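Local coordinates for protein rusticyanin (Thiobacillus ferrooxidans, PDB 2CAK) that carries electrons in the periplasm from cytochrome c552 to the A-type oxidase, using a single bound copper ion, at residues A42-G47 with F82-D87. Residues are numbered along the deposited sequence; the frame is centred on the assembly and turned at random.
Sequences AAVLPG and FGHSFD. With CU1 (copper (I) ion), chain B.
The imidazole of His84 rests against two small aliphatic groups, the methyl of Ala43 and one branch of Val44, while its ND1 holds the copper ion. Ala43 CB lies obliquely to the ring, 3.6 Å from His84 CD2, and touches CG and CB of the histidine almost as closely. Next to it Val44 CG2 reaches His84 NE2 at 4.0 Å, the two side chains crossing at roughly a right angle. Val44 meets the ring with this branch because CG1 takes the place anti to the backbone N (chi1 -158°), leaving CG2 beside that nitrogen. No hydrogen bond joins the two segments: the contact is small, buried and made by van der Waals packing. Alanine suits its place because its one methyl, pointing toward the histidine, already meets CD2, CG and CB; the branched Val44 extends the same nonpolar wall toward NE2.

On the metal side His84 ND1 binds copper at 2.1 Å, with CG beside the backbone N (chi1 -61°) and chi2 of -77° turning ND1 to the ion. Histidine offers an aromatic nitrogen ligand on a flat ring that nonpolar neighbours can hold in position. Asn77, on strand 70-77, also touches the His84 side chain, and His84 O is hydrogen-bonded to Ser111 OG. Farther along, Ser85 OG donates a 2.7 Å hydrogen bond to Asp87 OD2 and is also hydrogen-bonded to the backbone N of Gln138, tying the histidine loop to the residue after the ligand Cys137. Cys137, His142 and Met147 complete the copper site. The arrangement, with a histidine from the loop between strands 70-77 and 87-89 backed by the end of strand 36-43, belongs to the blue (type 1) copper centre of the cupredoxin beta-sandwich.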
# COMPACT_ATOMS: atom_id res chain seq x y z
N ALA A 42 3.91 0.32 -3.80
CA ALA A 42 3.65 0.83 -5.14
C ALA A 42 2.49 0.09 -5.77
O ALA A 42 2.31 -1.11 -5.55
CB ALA A 42 4.88 0.75 -6.04
N ALA A 43 1.71 0.79 -6.59
CA ALA A 43 0.64 0.21 -7.39
C ALA A 43 1.16 -0.15 -8.79
O ALA A 43 1.51 0.78 -9.53
CB ALA A 43 -0.54 1.15 -7.52
N VAL A 44 1.24 -1.43 -9.08
CA VAL A 44 1.64 -2.00 -10.36
C VAL A 44 2.95 -1.42 -10.89
O VAL A 44 3.05 -0.62 -11.80
CB VAL A 44 0.55 -1.93 -11.43
CG1 VAL A 44 0.83 -3.00 -12.49
CG2 VAL A 44 -0.83 -2.18 -10.85
N LEU A 45 4.07 -1.86 -10.27
CA LEU A 45 5.38 -1.57 -10.81
C LEU A 45 5.50 -2.22 -12.21
O LEU A 45 4.91 -3.27 -12.44
CB LEU A 45 6.46 -2.15 -9.90
CG LEU A 45 6.74 -1.41 -8.60
CD1 LEU A 45 7.83 -2.15 -7.80
CD2 LEU A 45 7.17 0.05 -8.88
N PRO A 46 6.27 -1.65 -13.11
CA PRO A 46 6.43 -2.20 -14.46
C PRO A 46 6.84 -3.66 -14.40
O PRO A 46 7.75 -4.09 -13.69
CB PRO A 46 7.53 -1.32 -15.05
CG PRO A 46 7.32 -0.01 -14.38
CD PRO A 46 6.96 -0.33 -12.96
N GLY A 47 6.08 -4.44 -15.16
CA GLY A 47 6.30 -5.87 -15.29
C GLY A 47 5.56 -6.75 -14.33
O GLY A 47 5.55 -7.97 -14.50
N PHE A 82 -4.37 4.87 -14.43
CA PHE A 82 -5.21 4.48 -13.31
C PHE A 82 -4.84 5.27 -12.06
O PHE A 82 -3.67 5.50 -11.82
CB PHE A 82 -5.07 2.98 -13.00
CG PHE A 82 -5.59 2.17 -14.16
CD1 PHE A 82 -4.77 1.78 -15.21
CD2 PHE A 82 -6.93 1.85 -14.21
CE1 PHE A 82 -5.28 1.07 -16.27
CE2 PHE A 82 -7.45 1.08 -15.27
CZ PHE A 82 -6.62 0.70 -16.29
N GLY A 83 -5.82 5.61 -11.27
CA GLY A 83 -5.63 6.29 -10.00
C GLY A 83 -5.89 5.50 -8.75
O GLY A 83 -6.78 5.79 -7.93
N HIS A 84 -5.11 4.48 -8.50
CA HIS A 84 -5.29 3.51 -7.43
C HIS A 84 -5.21 4.16 -6.07
O HIS A 84 -4.55 5.19 -5.87
CB HIS A 84 -4.15 2.48 -7.54
CG HIS A 84 -4.09 1.70 -8.81
ND1 HIS A 84 -4.91 0.64 -9.13
CD2 HIS A 84 -3.19 1.83 -9.83
CE1 HIS A 84 -4.51 0.18 -10.30
NE2 HIS A 84 -3.47 0.88 -10.78
N SER A 85 -5.83 3.52 -5.10
CA SER A 85 -5.75 3.96 -3.71
C SER A 85 -5.09 2.89 -2.85
O SER A 85 -4.89 1.75 -3.29
CB SER A 85 -7.12 4.30 -3.11
OG SER A 85 -7.93 3.15 -2.90
N PHE A 86 -4.74 3.21 -1.62
CA PHE A 86 -4.18 2.30 -0.63
C PHE A 86 -4.93 2.55 0.68
O PHE A 86 -4.72 3.57 1.33
CB PHE A 86 -2.68 2.54 -0.47
CG PHE A 86 -1.97 1.57 0.46
CD1 PHE A 86 -1.25 0.50 -0.06
CD2 PHE A 86 -1.99 1.68 1.82
CE1 PHE A 86 -0.62 -0.40 0.76
CE2 PHE A 86 -1.36 0.75 2.61
CZ PHE A 86 -0.64 -0.29 2.13
N ASP A 87 -5.80 1.64 1.06
CA ASP A 87 -6.67 1.82 2.22
C ASP A 87 -6.60 0.59 3.12
O ASP A 87 -6.67 -0.56 2.63
CB ASP A 87 -8.13 2.04 1.76
CG ASP A 87 -8.21 3.33 0.98
OD1 ASP A 87 -7.95 4.40 1.58
OD2 ASP A 87 -8.46 3.30 -0.22
CU CU1 B . -6.51 -0.16 -8.11